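Local coordinates for protein GH62 arabinofuranosidase (Podospora anserina, PDB 4N4B) that probably hydrolyses terminal non-reducing alpha-L-arabinofuranosides of xylan, as a secreted, calcium-containing beta-propeller enzyme of glycosyl hydrolase family 62, at residues S282-E287 with L323-G328; F76-W81 with R306-G311. All coordinates share one frame; numbering follows the deposited sequence.

Interaction 1: S282-E287 with L323-G328. With CA (calcium ion), chain B.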
loop_
_atom_site.group_PDB
_atom_site.type_symbol
_atom_site.label_atom_id
_atom_site.label_comp_id
_atom_site.label_asym_id
_atom_site.label_seq_id
_atom_site.Cartn_x
_atom_site.Cartn_y
_atom_site.Cartn_z
ATOM N N SER A 282 -6.590 -4.075 -14.862
ATOM C CA SER A 282 -6.630 -3.605 -13.425
ATOM C C SER A 282 -5.331 -2.856 -13.150
ATOM O O SER A 282 -4.236 -3.326 -13.427
ATOM C CB SER A 282 -6.777 -4.780 -12.529
ATOM O OG SER A 282 -8.164 -5.159 -12.443
ATOM N N ILE A 283 -5.455 -1.746 -12.415
ATOM C CA ILE A 283 -4.323 -1.061 -11.729
ATOM C C ILE A 283 -4.650 -1.139 -10.273
ATOM O O ILE A 283 -5.624 -0.558 -9.804
ATOM C CB ILE A 283 -4.193 0.403 -12.212
ATOM C CG1 ILE A 283 -4.212 0.570 -13.730
ATOM C CG2 ILE A 283 -2.957 0.983 -11.555
ATOM C CD1 ILE A 283 -3.039 -0.054 -14.437
ATOM N N SER A 284 -3.968 -1.992 -9.575
ATOM C CA SER A 284 -4.387 -2.396 -8.230
ATOM C C SER A 284 -3.239 -2.192 -7.211
ATOM O O SER A 284 -2.160 -1.860 -7.563
ATOM C CB SER A 284 -4.896 -3.861 -8.311
ATOM O OG SER A 284 -5.375 -4.387 -7.116
ATOM N N HIS A 285 -3.565 -2.472 -5.954
ATOM C CA HIS A 285 -2.796 -2.218 -4.740
ATOM C C HIS A 285 -1.311 -1.967 -4.995
ATOM O O HIS A 285 -0.593 -2.829 -5.321
ATOM C CB HIS A 285 -2.955 -3.420 -3.769
ATOM C CG HIS A 285 -2.626 -3.104 -2.338
ATOM N ND1 HIS A 285 -3.281 -3.663 -1.272
ATOM C CD2 HIS A 285 -1.639 -2.352 -1.810
ATOM C CE1 HIS A 285 -2.755 -3.205 -0.155
ATOM N NE2 HIS A 285 -1.765 -2.392 -0.453
ATOM N N GLY A 286 -0.891 -0.751 -4.702
ATOM C CA GLY A 286 0.486 -0.341 -4.882
ATOM C C GLY A 286 0.921 0.762 -3.929
ATOM O O GLY A 286 0.280 1.057 -2.992
ATOM N N GLU A 287 2.039 1.379 -4.267
ATOM C CA GLU A 287 2.632 2.444 -3.435
ATOM C C GLU A 287 3.508 3.323 -4.295
ATOM O O GLU A 287 4.175 2.842 -5.193
ATOM C CB GLU A 287 3.439 1.909 -2.268
ATOM C CG GLU A 287 2.802 2.022 -0.872
ATOM C CD GLU A 287 3.721 1.710 0.297
ATOM O OE1 GLU A 287 4.928 2.164 0.206
ATOM O OE2 GLU A 287 3.305 0.985 1.218
ATOM N N LEU A 323 -5.177 -15.877 -8.175
ATOM C CA LEU A 323 -4.998 -15.045 -9.364
ATOM C C LEU A 323 -3.563 -14.646 -9.569
ATOM O O LEU A 323 -2.760 -14.518 -8.604
ATOM C CB LEU A 323 -5.848 -13.779 -9.266
ATOM C CG LEU A 323 -7.365 -13.976 -9.341
ATOM C CD1 LEU A 323 -8.047 -12.619 -9.016
ATOM C CD2 LEU A 323 -7.817 -14.480 -10.657
ATOM N N PRO A 324 -3.149 -14.532 -10.815
ATOM C CA PRO A 324 -1.738 -14.381 -11.170
ATOM C C PRO A 324 -1.252 -12.916 -11.143
ATOM O O PRO A 324 -0.823 -12.330 -12.131
ATOM C CB PRO A 324 -1.706 -14.974 -12.614
ATOM C CG PRO A 324 -2.984 -14.605 -13.131
ATOM C CD PRO A 324 -3.988 -14.759 -12.018
ATOM N N TRP A 325 -1.309 -12.348 -9.968
ATOM C CA TRP A 325 -0.854 -10.989 -9.760
ATOM C C TRP A 325 0.672 -10.870 -9.908
ATOM O O TRP A 325 1.383 -11.680 -9.433
ATOM C CB TRP A 325 -1.278 -10.459 -8.365
ATOM C CG TRP A 325 -2.709 -10.309 -8.131
ATOM C CD1 TRP A 325 -3.489 -11.172 -7.477
ATOM C CD2 TRP A 325 -3.570 -9.285 -8.627
ATOM N NE1 TRP A 325 -4.771 -10.752 -7.460
ATOM C CE2 TRP A 325 -4.865 -9.602 -8.190
ATOM C CE3 TRP A 325 -3.371 -8.115 -9.367
ATOM C CZ2 TRP A 325 -5.942 -8.798 -8.443
ATOM C CZ3 TRP A 325 -4.444 -7.317 -9.641
ATOM C CH2 TRP A 325 -5.726 -7.655 -9.165
ATOM N N ARG A 326 1.074 -9.825 -10.630
ATOM C CA ARG A 326 2.448 -9.463 -10.891
ATOM C C ARG A 326 2.617 -7.965 -10.652
ATOM O O ARG A 326 1.716 -7.242 -10.770
ATOM C CB ARG A 326 2.845 -9.784 -12.363
ATOM C CG ARG A 326 2.503 -11.182 -12.904
ATOM C CD ARG A 326 3.325 -12.257 -12.196
ATOM N NE ARG A 326 2.983 -13.605 -12.644
ATOM C CZ ARG A 326 2.252 -14.461 -11.964
ATOM N NH1 ARG A 326 1.772 -14.175 -10.796
ATOM N NH2 ARG A 326 2.047 -15.664 -12.445
ATOM N N LEU A 327 3.846 -7.582 -10.367
ATOM C CA LEU A 327 4.161 -6.177 -10.077
ATOM C C LEU A 327 4.890 -5.510 -11.225
ATOM O O LEU A 327 5.750 -6.054 -11.799
ATOM C CB LEU A 327 5.012 -6.013 -8.784
ATOM C CG LEU A 327 4.546 -6.737 -7.513
ATOM C CD1 LEU A 327 5.501 -6.423 -6.347
ATOM C CD2 LEU A 327 3.101 -6.331 -7.190
ATOM N N GLY A 328 4.477 -4.285 -11.488
ATOM C CA GLY A 328 5.128 -3.377 -12.391
ATOM C C GLY A 328 5.174 -1.986 -11.798
ATOM O O GLY A 328 4.851 -1.768 -10.639
HETATM CA CA CA B . -0.470 -1.183 0.873
HETATM O O HOH W 1 0.817 -0.763 -0.849
HETATM O O HOH W 2 0.990 -0.181 2.068
HETATM O O HOH W 3 -1.509 0.521 0.251
HETATM O O HOH W 4 0.722 -3.017 1.181
HETATM O O HOH W 5 -1.681 -1.587 2.392
#
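CB of S284 and CB of S282 approach the six-membered ring of the W325 indole obliquely: CB of S284 lies 3.7 Å from CZ3 of W325, and CB of S282 stands more distantly from the same carbon. Having OG anti to the backbone N (chi1 -178°) places the S284 hydroxyl oxygen 3.9 Å from CH2 of W325, while its hydrogen bonds go to E233 and Q310. No hydrogen bond spans the two segments, and the 107 Å² they bury is carried chiefly by this aromatic and S284. An alanine in place of W325 would probably open a gap beside CB of S284 and leave that serine without its aromatic neighbour.

Two other flat groups lie further from this contact. The imidazole of H285 directs NE2 to the calcium ion at 2.2 Å, with waters 1 and 5 in plane at its edge; five waters complete the metal's coordination, which makes H285 the protein ligand of an otherwise water-coordinated ion. Water 1 also donates to O of G286 at 2.9 Å, and water 2 lies 2.7 Å from OE2 of E287, to which it probably donates, so the protein holds part of the calcium shell at second hand. Beyond the indole, P324 O lies 3.4 Å above one face of the R326 guanidinium, near its rim. NH1 of R326 reaches W325 O at 2.9 Å, arriving well above the carbonyl plane.

The contact lies in the buried part of the beta-propeller. The chain turns a corner at H285 before entering strand 286-288, the outermost strand of a five-stranded mixed sheet. Strand 306-311 separates it from strand 326-332, while strand 46-55 contributes D49 beside H285 and K48 beside W325.

Interaction 2: F76-W81 with R306-G311; sequences FTFADW and RFMYQG
Two sheets of the beta-propeller meet where the end of strand 70-78 and the turn after it face strand 306-311. W81 and R306 touch on one side of this interface, F76, F78 and M308 on the other. The nearest CA pair, W81 and M308, is 10.5 Å apart, so the strands are joined through side chains and not through backbone pairing.

M308 has its chain extended, with chi1, chi2 and chi3 all near anti (chi2 -176°), which carries the terminal methyl CE out to the two phenylalanines. CE of M308 arrives at the edge of the F76 ring, near its plane, 4.3 Å from CE2. The same methyl stands 4.4 Å from CZ of F78, whose ring it approaches obliquely.

The indole of W81 is met by aliphatic carbon. CG of R306 comes at its edge, near the ring plane, 4.0 Å from CH2, and CB of R306 lies 4.1 Å from CZ2 of W81. Bends in the arginine at chi2 (91°) and chi3 then turn the guanidinium so that its plane lies within 15° of the indole plane. Water 6 sits in plane at the guanidinium edge and accepts from NH2 of R306 at 2.8 Å; its bond from NE1 of W81 is weak. NH1 of R306 hydrogen-bonds O of N304, just before the strand. W81 also stacks on F329, and F78 on H59.

Across the 147 Å² interface the direct contacts are apolar, between methyl or methylene carbons and aromatic rings, with no direct hydrogen bond. The approaches of 4.0 Å and more imply van der Waals cohesion, while the arginine's polar end is served by N304 and by the shared water.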
loop_
_atom_site.group_PDB
_atom_site.type_symbol
_atom_site.label_atom_id
_atom_site.label_comp_id
_atom_site.label_asym_id
_atom_site.label_seq_id
_atom_site.Cartn_x
_atom_site.Cartn_y
_atom_site.Cartn_z
ATOM N N PHE A 76 12.459 -8.011 -1.054
ATOM C CA PHE A 76 13.455 -8.047 -2.129
ATOM C C PHE A 76 13.952 -6.670 -2.408
ATOM O O PHE A 76 13.356 -5.641 -2.060
ATOM C CB PHE A 76 12.928 -8.800 -3.354
ATOM C CG PHE A 76 11.660 -8.250 -3.949
ATOM C CD1 PHE A 76 10.432 -8.615 -3.393
ATOM C CD2 PHE A 76 11.683 -7.377 -5.028
ATOM C CE1 PHE A 76 9.241 -8.085 -3.955
ATOM C CE2 PHE A 76 10.475 -6.898 -5.539
ATOM C CZ PHE A 76 9.292 -7.240 -4.997
ATOM N N THR A 77 15.077 -6.568 -3.174
ATOM C CA THR A 77 15.806 -5.333 -3.370
ATOM C C THR A 77 16.520 -5.287 -4.689
ATOM O O THR A 77 16.884 -6.363 -5.181
ATOM C CB THR A 77 16.770 -5.128 -2.182
ATOM O OG1 THR A 77 17.503 -3.886 -2.326
ATOM C CG2 THR A 77 17.706 -6.254 -1.987
ATOM N N PHE A 78 16.671 -4.134 -5.271
ATOM C CA PHE A 78 17.291 -4.019 -6.573
ATOM C C PHE A 78 17.596 -2.563 -6.773
ATOM O O PHE A 78 16.944 -1.734 -6.287
ATOM C CB PHE A 78 16.321 -4.508 -7.711
ATOM C CG PHE A 78 14.940 -3.932 -7.611
ATOM C CD1 PHE A 78 14.006 -4.555 -6.831
ATOM C CD2 PHE A 78 14.606 -2.781 -8.238
ATOM C CE1 PHE A 78 12.748 -4.040 -6.689
ATOM C CE2 PHE A 78 13.353 -2.248 -8.087
ATOM C CZ PHE A 78 12.416 -2.877 -7.277
ATOM N N ALA A 79 18.596 -2.316 -7.597
ATOM C CA ALA A 79 18.902 -0.976 -8.003
ATOM C C ALA A 79 18.049 -0.547 -9.225
ATOM O O ALA A 79 17.007 -0.062 -9.063
ATOM C CB ALA A 79 20.399 -0.838 -8.267
ATOM N N ASP A 80 18.513 -0.786 -10.442
ATOM C CA ASP A 80 17.723 -0.510 -11.629
ATOM C C ASP A 80 16.478 -1.379 -11.628
ATOM O O ASP A 80 16.519 -2.491 -11.248
ATOM C CB ASP A 80 18.505 -0.922 -12.872
ATOM C CG ASP A 80 19.713 -0.113 -13.100
ATOM O OD1 ASP A 80 19.795 1.024 -12.659
ATOM O OD2 ASP A 80 20.536 -0.617 -13.847
ATOM N N TRP A 81 15.397 -0.821 -12.109
ATOM C CA TRP A 81 14.146 -1.651 -12.305
ATOM C C TRP A 81 14.308 -2.883 -13.136
ATOM O O TRP A 81 13.688 -3.919 -12.910
ATOM C CB TRP A 81 13.049 -0.795 -12.930
ATOM C CG TRP A 81 12.536 0.300 -12.135
ATOM C CD1 TRP A 81 12.933 0.711 -10.840
ATOM C CD2 TRP A 81 11.517 1.222 -12.525
ATOM N NE1 TRP A 81 12.172 1.753 -10.449
ATOM C CE2 TRP A 81 11.321 2.133 -11.451
ATOM C CE3 TRP A 81 10.768 1.416 -13.717
ATOM C CZ2 TRP A 81 10.375 3.125 -11.516
ATOM C CZ3 TRP A 81 9.847 2.431 -13.757
ATOM C CH2 TRP A 81 9.657 3.249 -12.651
ATOM N N ARG A 306 6.492 7.811 -9.146
ATOM C CA ARG A 306 6.422 6.505 -9.750
ATOM C C ARG A 306 5.721 5.632 -8.703
ATOM O O ARG A 306 5.876 5.807 -7.468
ATOM C CB ARG A 306 7.835 5.979 -9.961
ATOM C CG ARG A 306 8.719 6.802 -10.957
ATOM C CD ARG A 306 9.494 7.843 -10.263
ATOM N NE ARG A 306 10.600 7.228 -9.530
ATOM C CZ ARG A 306 11.206 7.715 -8.454
ATOM N NH1 ARG A 306 10.830 8.916 -7.867
ATOM N NH2 ARG A 306 12.199 7.037 -7.954
ATOM N N PHE A 307 4.914 4.715 -9.195
ATOM C CA PHE A 307 3.952 3.954 -8.360
ATOM C C PHE A 307 4.150 2.470 -8.712
ATOM O O PHE A 307 3.933 2.070 -9.896
ATOM C CB PHE A 307 2.554 4.431 -8.618
ATOM C CG PHE A 307 1.456 3.797 -7.791
ATOM C CD1 PHE A 307 1.171 4.240 -6.501
ATOM C CD2 PHE A 307 0.613 2.843 -8.342
ATOM C CE1 PHE A 307 0.112 3.739 -5.776
ATOM C CE2 PHE A 307 -0.440 2.328 -7.620
ATOM C CZ PHE A 307 -0.697 2.717 -6.301
ATOM N N MET A 308 4.670 1.649 -7.797
ATOM C CA MET A 308 4.734 0.217 -8.001
ATOM C C MET A 308 3.352 -0.312 -7.767
ATOM O O MET A 308 2.767 -0.012 -6.731
ATOM C CB MET A 308 5.750 -0.397 -7.059
ATOM C CG MET A 308 6.185 -1.767 -7.539
ATOM S SD MET A 308 7.300 -2.565 -6.386
ATOM C CE MET A 308 8.065 -3.797 -7.378
ATOM N N TYR A 309 2.835 -1.130 -8.680
ATOM C CA TYR A 309 1.455 -1.628 -8.600
ATOM C C TYR A 309 1.382 -3.052 -8.969
ATOM O O TYR A 309 2.276 -3.651 -9.553
ATOM C CB TYR A 309 0.541 -0.747 -9.431
ATOM C CG TYR A 309 0.654 -1.074 -10.929
ATOM C CD1 TYR A 309 1.705 -0.633 -11.719
ATOM C CD2 TYR A 309 -0.314 -1.848 -11.562
ATOM C CE1 TYR A 309 1.806 -0.917 -13.062
ATOM C CE2 TYR A 309 -0.253 -2.110 -12.919
ATOM C CZ TYR A 309 0.825 -1.637 -13.632
ATOM O OH TYR A 309 0.837 -1.920 -15.027
ATOM N N GLN A 310 0.232 -3.649 -8.682
ATOM C CA GLN A 310 -0.073 -5.027 -9.101
ATOM C C GLN A 310 -1.117 -5.017 -10.223
ATOM O O GLN A 310 -2.089 -4.262 -10.201
ATOM C CB GLN A 310 -0.541 -5.870 -7.923
ATOM C CG GLN A 310 -1.842 -5.467 -7.320
ATOM C CD GLN A 310 -2.239 -6.351 -6.166
ATOM O OE1 GLN A 310 -1.442 -6.925 -5.453
ATOM N NE2 GLN A 310 -3.569 -6.430 -5.935
ATOM N N GLY A 311 -0.853 -5.932 -11.108
ATOM C CA GLY A 311 -1.736 -6.175 -12.208
ATOM C C GLY A 311 -1.840 -7.670 -12.530
ATOM O O GLY A 311 -1.172 -8.421 -12.001
HETATM O O HOH W 6 13.161 4.630 -9.030
#

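In the fold
Interactions 1 and 2, with centres 11 Å apart, share one mixed sheet: strand 306-311 of interaction 2 runs between strands 286-288 and 326-332 of interaction 1. Direct links support this order: G328 O lies 2.9 Å from Y309 N, and R326 O lies 2.9 Å from G311 N, both probable hydrogen bonds. On the opposite edge of strand 306-311, M308 pairs with E287 through the backbone. Interaction 1 supplies H285, the protein ligand of the calcium ion, whereas in interaction 2 the side chain of M308 stays about 10 Å from the metal and its methyl touches F76 and F78.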